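Local coordinates for protein ArCE4A (Arthrobacter sp. AW19M34-1, PDB 5LFZ) that is a carbohydrate esterase family 4 deacetylase that probably hydrolyses acetyl groups from polysaccharide chains at a metal site, here holding nickel, at residues D33-Y38 against K60-Y65; Y38-L43 against P66-R71; G76-S81 against K115-R120; L146-H151 against L171-H176. One frame throughout, in Å; residues are numbered along the deposited sequence.

Interaction 1: D33-Y38 against K60-Y65; sequences DGPGEY and KNVKKY. With NI (nickel (II) ion), chain B.
With CG beside the backbone N in both residues (chi1 -76° for Y65, -73° for N61), the carboxamide of N61, on helix 59-62, and the phenol ring of Y65, at the close of the V62-Y65 turn, are swung onto P35. The ring of P35, entered through a cis peptide, slides past Y65 with its CB over the aromatic face, 4.1 Å from the ring centroid and 28° off the normal, a CH-pi contact. Its CG also packs on Y65 CB at 3.4 Å. P35 CD approaches N61 CB at 3.7 Å and V62 CG2 at 4.1 Å. The loop leaves strand 26-32 of the NodB homology domain and carries the aspartate of the Asp-His-His metal site typical of family 4 esterases: D33 OD1 binds nickel at 2.1 Å, with H82 and H86 completing the protein ligands. D33 OD2 accepts a hydrogen bond from a nickel-bound water. N61 ND2 lies 2.9 Å from the main-chain O of D33. With an alanine at Y65, P35 and the G36 backbone would probably lose the flat surface they rest on, opening a gap beside the loop. Y65 OH lies over the G36-E37 link, 3.0 Å from G36 C.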
loop_
_atom_site.group_PDB
_atom_site.type_symbol
_atom_site.label_atom_id
_atom_site.label_comp_id
_atom_site.label_asym_id
_atom_site.label_seq_id
_atom_site.Cartn_x
_atom_site.Cartn_y
_atom_site.Cartn_z
ATOM N N ASP A 33 4.844 3.636 4.039
ATOM C CA ASP A 33 5.667 4.561 4.838
ATOM C C ASP A 33 6.026 5.851 4.115
ATOM O O ASP A 33 6.724 6.706 4.677
ATOM C CB ASP A 33 6.978 3.916 5.309
ATOM C CG ASP A 33 6.791 2.808 6.333
ATOM O OD1 ASP A 33 5.653 2.420 6.651
ATOM O OD2 ASP A 33 7.825 2.300 6.807
ATOM N N GLY A 34 5.589 5.988 2.869
ATOM C CA GLY A 34 5.779 7.225 2.137
ATOM C C GLY A 34 4.699 8.231 2.482
ATOM O O GLY A 34 3.932 8.027 3.424
ATOM N N PRO A 35 4.634 9.336 1.733
ATOM C CA PRO A 35 5.552 9.705 0.647
ATOM C C PRO A 35 6.912 10.185 1.156
ATOM O O PRO A 35 7.070 10.545 2.328
ATOM C CB PRO A 35 4.807 10.832 -0.065
ATOM C CG PRO A 35 3.944 11.431 1.004
ATOM C CD PRO A 35 3.537 10.308 1.896
ATOM N N GLY A 36 7.894 10.184 0.264
ATOM C CA GLY A 36 9.218 10.667 0.595
ATOM C C GLY A 36 9.947 11.076 -0.667
ATOM O O GLY A 36 9.331 11.250 -1.720
ATOM N N GLU A 37 11.265 11.208 -0.559
ATOM C CA GLU A 37 12.081 11.753 -1.636
ATOM C C GLU A 37 12.167 10.835 -2.853
ATOM O O GLU A 37 12.587 11.268 -3.929
ATOM C CB GLU A 37 13.484 12.050 -1.120
ATOM C CG GLU A 37 14.231 10.799 -0.689
ATOM C CD GLU A 37 15.464 11.104 0.133
ATOM O OE1 GLU A 37 16.511 11.429 -0.463
ATOM O OE2 GLU A 37 15.378 11.022 1.378
ATOM N N TYR A 38 11.760 9.579 -2.694
ATOM C CA TYR A 38 11.837 8.630 -3.800
ATOM C C TYR A 38 10.492 8.373 -4.468
ATOM O O TYR A 38 10.435 7.721 -5.512
ATOM C CB TYR A 38 12.427 7.295 -3.328
ATOM C CG TYR A 38 13.736 7.430 -2.588
ATOM C CD1 TYR A 38 14.919 7.664 -3.273
ATOM C CD2 TYR A 38 13.787 7.317 -1.206
ATOM C CE1 TYR A 38 16.126 7.785 -2.595
ATOM C CE2 TYR A 38 14.986 7.433 -0.520
ATOM C CZ TYR A 38 16.149 7.672 -1.220
ATOM O OH TYR A 38 17.343 7.793 -0.540
ATOM N N LYS A 60 1.890 11.987 8.749
ATOM C CA LYS A 60 2.914 12.983 9.056
ATOM C C LYS A 60 3.691 13.381 7.799
ATOM O O LYS A 60 4.106 14.533 7.658
ATOM C CB LYS A 60 3.876 12.451 10.127
ATOM C CG LYS A 60 4.678 11.236 9.676
ATOM C CD LYS A 60 5.583 10.682 10.766
ATOM C CE LYS A 60 6.328 9.450 10.262
ATOM N NZ LYS A 60 7.205 8.841 11.302
ATOM N N ASN A 61 3.868 12.428 6.887
ATOM C CA ASN A 61 4.615 12.649 5.651
ATOM C C ASN A 61 3.762 13.329 4.595
ATOM O O ASN A 61 4.275 14.017 3.713
ATOM C CB ASN A 61 5.145 11.326 5.084
ATOM C CG ASN A 61 6.311 10.762 5.875
ATOM O OD1 ASN A 61 6.914 11.446 6.706
ATOM N ND2 ASN A 61 6.649 9.504 5.604
ATOM N N VAL A 62 2.452 13.127 4.695
ATOM C CA VAL A 62 1.507 13.596 3.687
ATOM C C VAL A 62 1.454 15.119 3.628
ATOM O O VAL A 62 1.355 15.702 2.545
ATOM C CB VAL A 62 0.104 13.026 3.958
ATOM C CG1 VAL A 62 -0.954 13.749 3.131
ATOM C CG2 VAL A 62 0.082 11.525 3.690
ATOM N N LYS A 63 1.534 15.750 4.797
ATOM C CA LYS A 63 1.574 17.207 4.914
ATOM C C LYS A 63 2.582 17.849 3.967
ATOM O O LYS A 63 2.310 18.888 3.364
ATOM C CB LYS A 63 1.916 17.607 6.350
ATOM C CG LYS A 63 1.092 16.896 7.399
ATOM C CD LYS A 63 -0.082 17.751 7.823
ATOM C CE LYS A 63 -0.937 17.038 8.851
ATOM N NZ LYS A 63 -2.319 17.579 8.867
ATOM N N LYS A 64 3.741 17.211 3.844
ATOM C CA LYS A 64 4.851 17.737 3.055
ATOM C C LYS A 64 4.716 17.432 1.565
ATOM O O LYS A 64 5.416 18.023 0.745
ATOM C CB LYS A 64 6.175 17.168 3.568
ATOM C CG LYS A 64 6.455 17.446 5.034
ATOM C CD LYS A 64 7.781 16.840 5.462
ATOM C CE LYS A 64 7.744 15.324 5.365
ATOM N NZ LYS A 64 8.987 14.700 5.898
ATOM N N TYR A 65 3.820 16.513 1.215
ATOM C CA TYR A 65 3.749 16.025 -0.161
ATOM C C TYR A 65 2.376 16.084 -0.829
ATOM O O TYR A 65 1.920 15.073 -1.373
ATOM C CB TYR A 65 4.227 14.577 -0.207
ATOM C CG TYR A 65 5.720 14.418 -0.115
ATOM C CD1 TYR A 65 6.350 14.322 1.116
ATOM C CD2 TYR A 65 6.495 14.351 -1.260
ATOM C CE1 TYR A 65 7.715 14.173 1.203
ATOM C CE2 TYR A 65 7.855 14.201 -1.187
ATOM C CZ TYR A 65 8.463 14.114 0.046
ATOM O OH TYR A 65 9.826 13.965 0.112
HETATM NI NI NI B . 5.170 0.833 7.873
HETATM O O HOH W 1 7.173 0.264 8.083
HETATM O O HOH W 2 5.213 -0.821 6.859
HETATM O O HOH W 3 4.667 -0.917 9.010
#

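Interaction 2: Y38-L43 against P66-R71; sequences YTNRLL and PKTLKR
L43 lays its CB over one face of the R71 guanidinium, 3.5 Å from NH2, while its CD1 methyl reaches back to R71 CB and T68 CG2. The two residues belong to neighbouring, nearly parallel helices of the alpha/beta NodB fold. Helix 39-48 makes the beta-alpha-beta crossover between the paired parallel strands 26-32 and 54-57, and helix 66-74 packs next to it, their short segments crossing at 19° with axes 10.7 Å apart. N40 joins them with both ends of its amide. Its OD1 accepts from R71 NH1 at 3.0 Å, in the carbonyl plane and on a lone pair, with an N-H...O angle of 157°; OD1 in turn lies at the edge of the guanidinium, near its plane, and the two flat groups are nearly coplanar. The bend in the arginine chain at chi3 (70°) turns the group toward N40 and L43. Salt bridges from R71 NE to E75 and from NH2 to D44 further fix its rotation. The other end of the amide, N40 ND2, donates to T68 OG1 at 2.9 Å. Beside these polar groups methyls meet, with T39 CG2 against T68 CG2 at 3.6 Å. N40 OD1 has a second donor besides the arginine, a water 2.7 Å away.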
loop_
_atom_site.group_PDB
_atom_site.type_symbol
_atom_site.label_atom_id
_atom_site.label_comp_id
_atom_site.label_asym_id
_atom_site.label_seq_id
_atom_site.Cartn_x
_atom_site.Cartn_y
_atom_site.Cartn_z
ATOM N N TYR A 38 11.760 9.579 -2.694
ATOM C CA TYR A 38 11.837 8.630 -3.800
ATOM C C TYR A 38 10.492 8.373 -4.468
ATOM O O TYR A 38 10.435 7.721 -5.512
ATOM C CB TYR A 38 12.427 7.295 -3.328
ATOM C CG TYR A 38 13.736 7.430 -2.588
ATOM C CD1 TYR A 38 14.919 7.664 -3.273
ATOM C CD2 TYR A 38 13.787 7.317 -1.206
ATOM C CE1 TYR A 38 16.126 7.785 -2.595
ATOM C CE2 TYR A 38 14.986 7.433 -0.520
ATOM C CZ TYR A 38 16.149 7.672 -1.220
ATOM O OH TYR A 38 17.343 7.793 -0.540
ATOM N N THR A 39 9.418 8.894 -3.885
ATOM C CA THR A 39 8.073 8.574 -4.349
ATOM C C THR A 39 7.819 9.006 -5.795
ATOM O O THR A 39 7.208 8.272 -6.570
ATOM C CB THR A 39 7.019 9.206 -3.436
ATOM O OG1 THR A 39 7.285 8.828 -2.078
ATOM C CG2 THR A 39 5.621 8.725 -3.829
ATOM N N ASN A 40 8.292 10.187 -6.169
ATOM C CA ASN A 40 8.057 10.640 -7.534
ATOM C C ASN A 40 8.818 9.825 -8.579
ATOM O O ASN A 40 8.295 9.569 -9.667
ATOM C CB ASN A 40 8.389 12.113 -7.656
ATOM C CG ASN A 40 7.267 12.980 -7.145
ATOM O OD1 ASN A 40 6.285 13.212 -7.847
ATOM N ND2 ASN A 40 7.379 13.427 -5.902
ATOM N N ARG A 41 10.039 9.403 -8.258
ATOM C CA ARG A 41 10.777 8.520 -9.154
ATOM C C ARG A 41 10.047 7.193 -9.275
ATOM O O ARG A 41 9.972 6.606 -10.351
ATOM C CB ARG A 41 12.208 8.302 -8.659
ATOM C CG ARG A 41 13.105 9.511 -8.865
ATOM C CD ARG A 41 14.350 9.445 -8.003
ATOM N NE ARG A 41 15.229 8.351 -8.403
ATOM C CZ ARG A 41 16.254 7.927 -7.678
ATOM N NH1 ARG A 41 16.530 8.512 -6.519
ATOM N NH2 ARG A 41 17.006 6.927 -8.111
ATOM N N LEU A 42 9.492 6.741 -8.158
ATOM C CA LEU A 42 8.707 5.518 -8.121
ATOM C C LEU A 42 7.480 5.647 -9.028
ATOM O O LEU A 42 7.168 4.751 -9.813
ATOM C CB LEU A 42 8.312 5.216 -6.675
ATOM C CG LEU A 42 7.542 3.956 -6.321
ATOM C CD1 LEU A 42 8.133 2.812 -7.070
ATOM C CD2 LEU A 42 7.636 3.717 -4.818
ATOM N N LEU A 43 6.797 6.782 -8.928
ATOM C CA LEU A 43 5.621 7.032 -9.745
ATOM C C LEU A 43 5.995 7.149 -11.220
ATOM O O LEU A 43 5.238 6.724 -12.095
ATOM C CB LEU A 43 4.913 8.301 -9.281
ATOM C CG LEU A 43 4.169 8.221 -7.949
ATOM C CD1 LEU A 43 3.793 9.609 -7.488
ATOM C CD2 LEU A 43 2.919 7.365 -8.094
ATOM N N PRO A 66 1.721 17.258 -0.824
ATOM C CA PRO A 66 0.368 17.310 -1.391
ATOM C C PRO A 66 0.319 17.045 -2.897
ATOM O O PRO A 66 -0.566 16.328 -3.358
ATOM C CB PRO A 66 -0.085 18.739 -1.081
ATOM C CG PRO A 66 1.189 19.520 -0.987
ATOM C CD PRO A 66 2.167 18.582 -0.352
ATOM N N LYS A 67 1.263 17.597 -3.653
ATOM C CA LYS A 67 1.253 17.416 -5.098
ATOM C C LYS A 67 1.524 15.961 -5.478
ATOM O O LYS A 67 0.986 15.455 -6.466
ATOM C CB LYS A 67 2.269 18.352 -5.754
ATOM C CG LYS A 67 2.072 19.807 -5.347
ATOM C CD LYS A 67 3.064 20.740 -6.013
ATOM C CE LYS A 67 3.034 22.120 -5.371
ATOM N NZ LYS A 67 1.642 22.611 -5.168
ATOM N N THR A 68 2.356 15.288 -4.687
ATOM C CA THR A 68 2.667 13.890 -4.933
ATOM C C THR A 68 1.447 13.000 -4.681
ATOM O O THR A 68 1.216 12.041 -5.417
ATOM C CB THR A 68 3.870 13.429 -4.072
ATOM O OG1 THR A 68 5.002 14.247 -4.383
ATOM C CG2 THR A 68 4.218 11.980 -4.358
ATOM N N LEU A 69 0.636 13.331 -3.678
ATOM C CA LEU A 69 -0.594 12.571 -3.464
ATOM C C LEU A 69 -1.586 12.837 -4.594
ATOM O O LEU A 69 -2.301 11.929 -5.029
ATOM C CB LEU A 69 -1.224 12.897 -2.109
ATOM C CG LEU A 69 -0.910 11.796 -1.094
ATOM C CD1 LEU A 69 0.566 11.849 -0.693
ATOM C CD2 LEU A 69 -1.814 11.876 0.122
ATOM N N LYS A 70 -1.611 14.068 -5.093
ATOM C CA LYS A 70 -2.460 14.369 -6.235
ATOM C C LYS A 70 -2.020 13.543 -7.443
ATOM O O LYS A 70 -2.858 13.115 -8.232
ATOM C CB LYS A 70 -2.445 15.861 -6.565
ATOM C CG LYS A 70 -3.202 16.722 -5.566
ATOM C CD LYS A 70 -3.313 18.154 -6.065
ATOM C CE LYS A 70 -3.801 19.087 -4.974
ATOM N NZ LYS A 70 -2.807 19.190 -3.867
ATOM N N ARG A 71 -0.714 13.303 -7.579
ATOM C CA ARG A 71 -0.217 12.437 -8.647
ATOM C C ARG A 71 -0.792 11.034 -8.528
ATOM O O ARG A 71 -1.166 10.423 -9.525
ATOM C CB ARG A 71 1.312 12.338 -8.637
ATOM C CG ARG A 71 2.063 13.464 -9.302
ATOM C CD ARG A 71 3.504 13.036 -9.568
ATOM N NE ARG A 71 3.596 12.031 -10.623
ATOM C CZ ARG A 71 4.731 11.451 -11.010
ATOM N NH1 ARG A 71 5.877 11.776 -10.427
ATOM N NH2 ARG A 71 4.723 10.548 -11.986
HETATM O O HOH W 4 4.683 15.353 -7.631
#

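Interaction 3: G76-S81 against K115-R120; sequences GHQIGS and KPQILR
Q78 and I118 approach each other from opposite directions. Q78, fully extended with CG opposite its backbone N (chi1 -178°), brings its amide up to the end of I118, NE2 lying 3.4 Å from CD1. I118 reaches that position because CG1 sits between its own backbone N and carbonyl carbon (chi1 55°), which also lays CG1 on G80 CA at 3.8 Å; a beta carbon on G80 would be tight against it. The amide is held at both ends: OE1 accepts from the backbone N of D201, and NE2 donates to a water that also binds I79 O and Q117 N, bridging the two segments. Further along, P116 CB rests on I79 O at 3.6 Å, and L119 CD1 lies 3.6 Å from S81 OG. Between these side chains a single beta bridge links S81 and L119, in which S81 N donates to I118 O at 3.0 Å and R120 N to S81 O at 2.8 Å. R120 probably opens the Arg-X-Pro-Tyr motif of family 4 esterases; its side chain leads away to a salt bridge with D32, and its carbonyl accepts from ND1 of the nickel ligand H82, a second-shell hold on the metal site. Strand 78-81 pairs with 54-57 and meets the 115-120 loop, while helix 94-112 packs on I79 and P116 and helix 200-203 on Q78 and I118.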
loop_
_atom_site.group_PDB
_atom_site.type_symbol
_atom_site.label_atom_id
_atom_site.label_comp_id
_atom_site.label_asym_id
_atom_site.label_seq_id
_atom_site.Cartn_x
_atom_site.Cartn_y
_atom_site.Cartn_z
ATOM N N GLY A 76 -3.882 6.996 -11.443
ATOM C CA GLY A 76 -4.538 5.702 -11.369
ATOM C C GLY A 76 -4.205 4.839 -10.166
ATOM O O GLY A 76 -4.614 3.679 -10.095
ATOM N N HIS A 77 -3.470 5.396 -9.213
ATOM C CA HIS A 77 -3.073 4.641 -8.033
ATOM C C HIS A 77 -4.124 4.751 -6.936
ATOM O O HIS A 77 -5.094 5.511 -7.056
ATOM C CB HIS A 77 -1.712 5.131 -7.541
ATOM C CG HIS A 77 -0.669 5.142 -8.612
ATOM N ND1 HIS A 77 -0.087 3.989 -9.095
ATOM C CD2 HIS A 77 -0.144 6.159 -9.338
ATOM C CE1 HIS A 77 0.771 4.296 -10.051
ATOM N NE2 HIS A 77 0.757 5.607 -10.217
ATOM N N GLN A 78 -3.932 3.978 -5.875
ATOM C CA GLN A 78 -4.809 4.031 -4.717
ATOM C C GLN A 78 -4.059 4.499 -3.483
ATOM O O GLN A 78 -2.944 4.061 -3.221
ATOM C CB GLN A 78 -5.443 2.665 -4.457
ATOM C CG GLN A 78 -6.405 2.682 -3.286
ATOM C CD GLN A 78 -7.173 1.394 -3.134
ATOM O OE1 GLN A 78 -6.873 0.395 -3.785
ATOM N NE2 GLN A 78 -8.175 1.407 -2.264
ATOM N N ILE A 79 -4.673 5.399 -2.724
ATOM C CA ILE A 79 -4.093 5.851 -1.470
ATOM C C ILE A 79 -4.766 5.156 -0.292
ATOM O O ILE A 79 -5.999 5.194 -0.156
ATOM C CB ILE A 79 -4.222 7.375 -1.315
ATOM C CG1 ILE A 79 -3.573 8.077 -2.516
ATOM C CG2 ILE A 79 -3.637 7.831 0.020
ATOM C CD1 ILE A 79 -3.851 9.559 -2.599
ATOM N N GLY A 80 -3.960 4.516 0.549
ATOM C CA GLY A 80 -4.444 3.929 1.787
ATOM C C GLY A 80 -3.820 4.630 2.982
ATOM O O GLY A 80 -2.836 5.358 2.839
ATOM N N SER A 81 -4.392 4.425 4.165
ATOM C CA SER A 81 -3.832 4.990 5.387
ATOM C C SER A 81 -2.848 4.034 6.050
ATOM O O SER A 81 -3.101 2.832 6.124
ATOM C CB SER A 81 -4.951 5.339 6.372
ATOM O OG SER A 81 -4.415 5.684 7.640
ATOM N N LYS A 115 -10.669 10.561 0.335
ATOM C CA LYS A 115 -10.589 9.838 1.590
ATOM C C LYS A 115 -10.087 8.431 1.291
ATOM O O LYS A 115 -10.544 7.810 0.331
ATOM C CB LYS A 115 -11.962 9.803 2.274
ATOM C CG LYS A 115 -11.953 9.304 3.706
ATOM C CD LYS A 115 -13.371 9.196 4.255
ATOM C CE LYS A 115 -14.087 10.543 4.232
ATOM N NZ LYS A 115 -13.912 11.298 5.504
ATOM N N PRO A 116 -9.131 7.924 2.089
ATOM C CA PRO A 116 -8.710 6.538 1.867
ATOM C C PRO A 116 -9.861 5.589 2.159
ATOM O O PRO A 116 -10.781 5.948 2.899
ATOM C CB PRO A 116 -7.566 6.349 2.866
ATOM C CG PRO A 116 -7.906 7.300 3.969
ATOM C CD PRO A 116 -8.485 8.505 3.280
ATOM N N GLN A 117 -9.827 4.400 1.576
ATOM C CA GLN A 117 -10.899 3.442 1.785
ATOM C C GLN A 117 -10.365 2.178 2.432
ATOM O O GLN A 117 -11.107 1.227 2.662
ATOM C CB GLN A 117 -11.591 3.118 0.459
ATOM C CG GLN A 117 -12.139 4.341 -0.252
ATOM C CD GLN A 117 -12.549 4.049 -1.680
ATOM O OE1 GLN A 117 -12.142 3.042 -2.261
ATOM N NE2 GLN A 117 -13.359 4.932 -2.255
ATOM N N ILE A 118 -9.065 2.181 2.716
ATOM C CA ILE A 118 -8.375 1.045 3.312
ATOM C C ILE A 118 -7.293 1.544 4.264
ATOM O O ILE A 118 -6.793 2.661 4.110
ATOM C CB ILE A 118 -7.725 0.143 2.234
ATOM C CG1 ILE A 118 -6.799 0.978 1.341
ATOM C CG2 ILE A 118 -8.790 -0.534 1.384
ATOM C CD1 ILE A 118 -6.169 0.191 0.194
ATOM N N LEU A 119 -6.928 0.719 5.241
ATOM C CA LEU A 119 -5.869 1.068 6.185
ATOM C C LEU A 119 -4.986 -0.148 6.411
ATOM O O LEU A 119 -5.479 -1.269 6.503
ATOM C CB LEU A 119 -6.456 1.562 7.518
ATOM C CG LEU A 119 -5.488 2.000 8.632
ATOM C CD1 LEU A 119 -6.101 3.129 9.460
ATOM C CD2 LEU A 119 -5.076 0.842 9.540
ATOM N N ARG A 120 -3.680 0.078 6.491
ATOM C CA ARG A 120 -2.732 -0.980 6.833
ATOM C C ARG A 120 -2.111 -0.637 8.178
ATOM O O ARG A 120 -1.557 0.446 8.346
ATOM C CB ARG A 120 -1.659 -1.126 5.760
ATOM C CG ARG A 120 -0.564 -2.098 6.137
ATOM C CD ARG A 120 0.361 -2.352 4.968
ATOM N NE ARG A 120 -0.203 -3.275 3.986
ATOM C CZ ARG A 120 0.271 -3.400 2.750
ATOM N NH1 ARG A 120 1.293 -2.644 2.368
ATOM N NH2 ARG A 120 -0.270 -4.265 1.895
HETATM O O HOH W 5 -8.472 4.163 -0.882
#

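Interaction 4: L146-H151 against L171-H176; sequences LDWKHH and LMHDIH
D147 OD2 is gripped by two donors. The backbone N of H173 meets its syn lone pair at 2.8 Å, whereas H176 NE2, also at 2.8 Å, comes from well above the carboxylate plane. The second oxygen, OD1, accepts from H173 ND1 at 2.8 Å with an N-H...O angle of 158°, so the carboxylate holds H173 by main chain and ring together. D147 CG stands between backbone N and carbonyl carbon (chi1 67°), which turns both oxygens toward the end of strand 168-173. This strand end carries a Leu-X-His sequence, as in other family 4 esterases, and the H173 side chain lies about 4 Å from the nickel ion, consistent with a place in the active site; D147 and W148 sit on the short helix 147-150. W148 CB packs over one face of the H173 imidazole, 3.9 Å from the ring centroid. Replacing D147 by an alanine would probably leave H173 N, H173 ND1 and H176 NE2 without their carboxylate acceptors and let the H173 ring turn more freely. At the outer end, H151 points its ring edge toward the face of H176 in an offset edge-to-face pair, centroids 5.1 Å apart and planes at 84°.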
loop_
_atom_site.group_PDB
_atom_site.type_symbol
_atom_site.label_atom_id
_atom_site.label_comp_id
_atom_site.label_asym_id
_atom_site.label_seq_id
_atom_site.Cartn_x
_atom_site.Cartn_y
_atom_site.Cartn_z
ATOM N N LEU A 146 10.751 -8.016 2.417
ATOM C CA LEU A 146 11.781 -7.780 3.426
ATOM C C LEU A 146 12.677 -6.600 3.063
ATOM O O LEU A 146 13.800 -6.494 3.561
ATOM C CB LEU A 146 12.638 -9.037 3.637
ATOM C CG LEU A 146 11.878 -10.284 4.095
ATOM C CD1 LEU A 146 12.780 -11.512 4.070
ATOM C CD2 LEU A 146 11.299 -10.060 5.483
ATOM N N ASP A 147 12.185 -5.697 2.217
ATOM C CA ASP A 147 13.041 -4.607 1.757
ATOM C C ASP A 147 13.352 -3.637 2.899
ATOM O O ASP A 147 14.346 -2.907 2.850
ATOM C CB ASP A 147 12.435 -3.883 0.535
ATOM C CG ASP A 147 11.151 -3.110 0.838
ATOM O OD1 ASP A 147 10.402 -3.451 1.776
ATOM O OD2 ASP A 147 10.887 -2.153 0.078
ATOM N N TRP A 148 12.537 -3.687 3.952
ATOM C CA TRP A 148 12.752 -2.886 5.152
ATOM C C TRP A 148 13.978 -3.354 5.940
ATOM O O TRP A 148 14.509 -2.607 6.764
ATOM C CB TRP A 148 11.501 -2.924 6.042
ATOM C CG TRP A 148 11.082 -4.321 6.397
ATOM C CD1 TRP A 148 10.373 -5.185 5.616
ATOM C CD2 TRP A 148 11.339 -5.013 7.626
ATOM N NE1 TRP A 148 10.182 -6.376 6.274
ATOM C CE2 TRP A 148 10.763 -6.295 7.512
ATOM C CE3 TRP A 148 11.999 -4.673 8.811
ATOM C CZ2 TRP A 148 10.827 -7.238 8.537
ATOM C CZ3 TRP A 148 12.061 -5.610 9.830
ATOM C CH2 TRP A 148 11.481 -6.877 9.685
ATOM N N LYS A 149 14.422 -4.586 5.696
ATOM C CA LYS A 149 15.633 -5.088 6.343
ATOM C C LYS A 149 16.866 -5.011 5.452
ATOM O O LYS A 149 17.924 -4.569 5.901
ATOM C CB LYS A 149 15.471 -6.540 6.814
ATOM C CG LYS A 149 14.678 -6.706 8.089
ATOM N N HIS A 150 16.749 -5.456 4.202
ATOM C CA HIS A 150 17.952 -5.604 3.383
ATOM C C HIS A 150 18.201 -4.445 2.422
ATOM O O HIS A 150 19.326 -4.271 1.959
ATOM C CB HIS A 150 17.916 -6.926 2.602
ATOM C CG HIS A 150 16.667 -7.144 1.801
ATOM N ND1 HIS A 150 16.337 -6.376 0.705
ATOM C CD2 HIS A 150 15.689 -8.074 1.916
ATOM C CE1 HIS A 150 15.199 -6.809 0.193
ATOM N NE2 HIS A 150 14.786 -7.840 0.906
ATOM N N HIS A 151 17.162 -3.662 2.128
ATOM C CA HIS A 151 17.284 -2.515 1.228
ATOM C C HIS A 151 17.967 -2.872 -0.088
ATOM O O HIS A 151 18.735 -2.076 -0.625
ATOM C CB HIS A 151 18.062 -1.378 1.900
ATOM C CG HIS A 151 17.536 -0.996 3.249
ATOM N ND1 HIS A 151 16.480 -0.127 3.415
ATOM C CD2 HIS A 151 17.929 -1.355 4.494
ATOM C CE1 HIS A 151 16.239 0.028 4.705
ATOM N NE2 HIS A 151 17.105 -0.705 5.381
ATOM N N LEU A 171 4.199 -6.551 -0.219
ATOM C CA LEU A 171 4.639 -5.461 0.654
ATOM C C LEU A 171 6.035 -4.967 0.306
ATOM O O LEU A 171 7.004 -5.726 0.353
ATOM C CB LEU A 171 4.614 -5.901 2.124
ATOM C CG LEU A 171 5.220 -4.921 3.138
ATOM C CD1 LEU A 171 4.384 -3.657 3.247
ATOM C CD2 LEU A 171 5.373 -5.579 4.505
ATOM N N MET A 172 6.118 -3.687 -0.038
ATOM C CA MET A 172 7.378 -2.990 -0.206
ATOM C C MET A 172 7.298 -1.654 0.513
ATOM O O MET A 172 6.222 -1.250 0.972
ATOM C CB MET A 172 7.699 -2.782 -1.684
ATOM C CG MET A 172 8.003 -4.071 -2.414
ATOM S SD MET A 172 8.015 -3.833 -4.195
ATOM C CE MET A 172 6.270 -3.560 -4.496
ATOM N N HIS A 173 8.436 -0.980 0.612
ATOM C CA HIS A 173 8.519 0.289 1.309
ATOM C C HIS A 173 9.044 1.399 0.427
ATOM O O HIS A 173 10.082 1.279 -0.231
ATOM C CB HIS A 173 9.383 0.151 2.562
ATOM C CG HIS A 173 8.753 -0.706 3.612
ATOM N ND1 HIS A 173 8.703 -2.079 3.519
ATOM C CD2 HIS A 173 8.091 -0.378 4.748
ATOM C CE1 HIS A 173 8.054 -2.563 4.565
ATOM N NE2 HIS A 173 7.678 -1.554 5.328
ATOM N N ASP A 174 8.279 2.481 0.419
ATOM C CA ASP A 174 8.655 3.727 -0.211
ATOM C C ASP A 174 9.459 4.579 0.782
ATOM O O ASP A 174 9.011 5.643 1.217
ATOM C CB ASP A 174 7.388 4.455 -0.674
ATOM C CG ASP A 174 7.679 5.738 -1.406
ATOM O OD1 ASP A 174 8.853 5.972 -1.778
ATOM O OD2 ASP A 174 6.718 6.516 -1.593
ATOM N N ILE A 175 10.630 4.090 1.176
ATOM C CA ILE A 175 11.476 4.828 2.116
ATOM C C ILE A 175 12.909 4.896 1.636
ATOM O O ILE A 175 13.743 5.551 2.243
ATOM C CB ILE A 175 11.490 4.194 3.529
ATOM C CG1 ILE A 175 11.968 2.742 3.483
ATOM C CG2 ILE A 175 10.135 4.252 4.144
ATOM C CD1 ILE A 175 12.259 2.118 4.840
ATOM N N HIS A 176 13.196 4.207 0.543
ATOM C CA HIS A 176 14.579 3.930 0.191
ATOM C C HIS A 176 14.738 3.730 -1.307
ATOM O O HIS A 176 13.782 3.384 -2.004
ATOM C CB HIS A 176 15.058 2.728 1.027
ATOM C CG HIS A 176 14.219 1.496 0.865
ATOM N ND1 HIS A 176 14.739 0.274 0.502
ATOM C CD2 HIS A 176 12.878 1.338 0.892
ATOM C CE1 HIS A 176 13.756 -0.609 0.421
ATOM N NE2 HIS A 176 12.616 0.016 0.630
#

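Overall arrangement
Interactions 2, 3 and 4 are mostly buried and interaction 1 only partly, though W148, I175 and H151 bring interaction 4 to the surface. Interactions 1 and 2 share Y38 and adjoin through L69, which packs on P35 and V62; one is mainly proline and aromatic packing, the other an inter-helix polar network. L43 against H77 carries interaction 2 into interaction 3, where two backbone bonds tie a loop to strand 78-81 of the parallel sheet. Interactions 3 and 4 touch where R120 meets L171. Interactions 1 and 4, the latter built on histidine-carboxylate bonds, meet at the nickel site, where ligand D33 packs on H173 and I175; R120 brings interaction 3 near it; interaction 2 lies farther off.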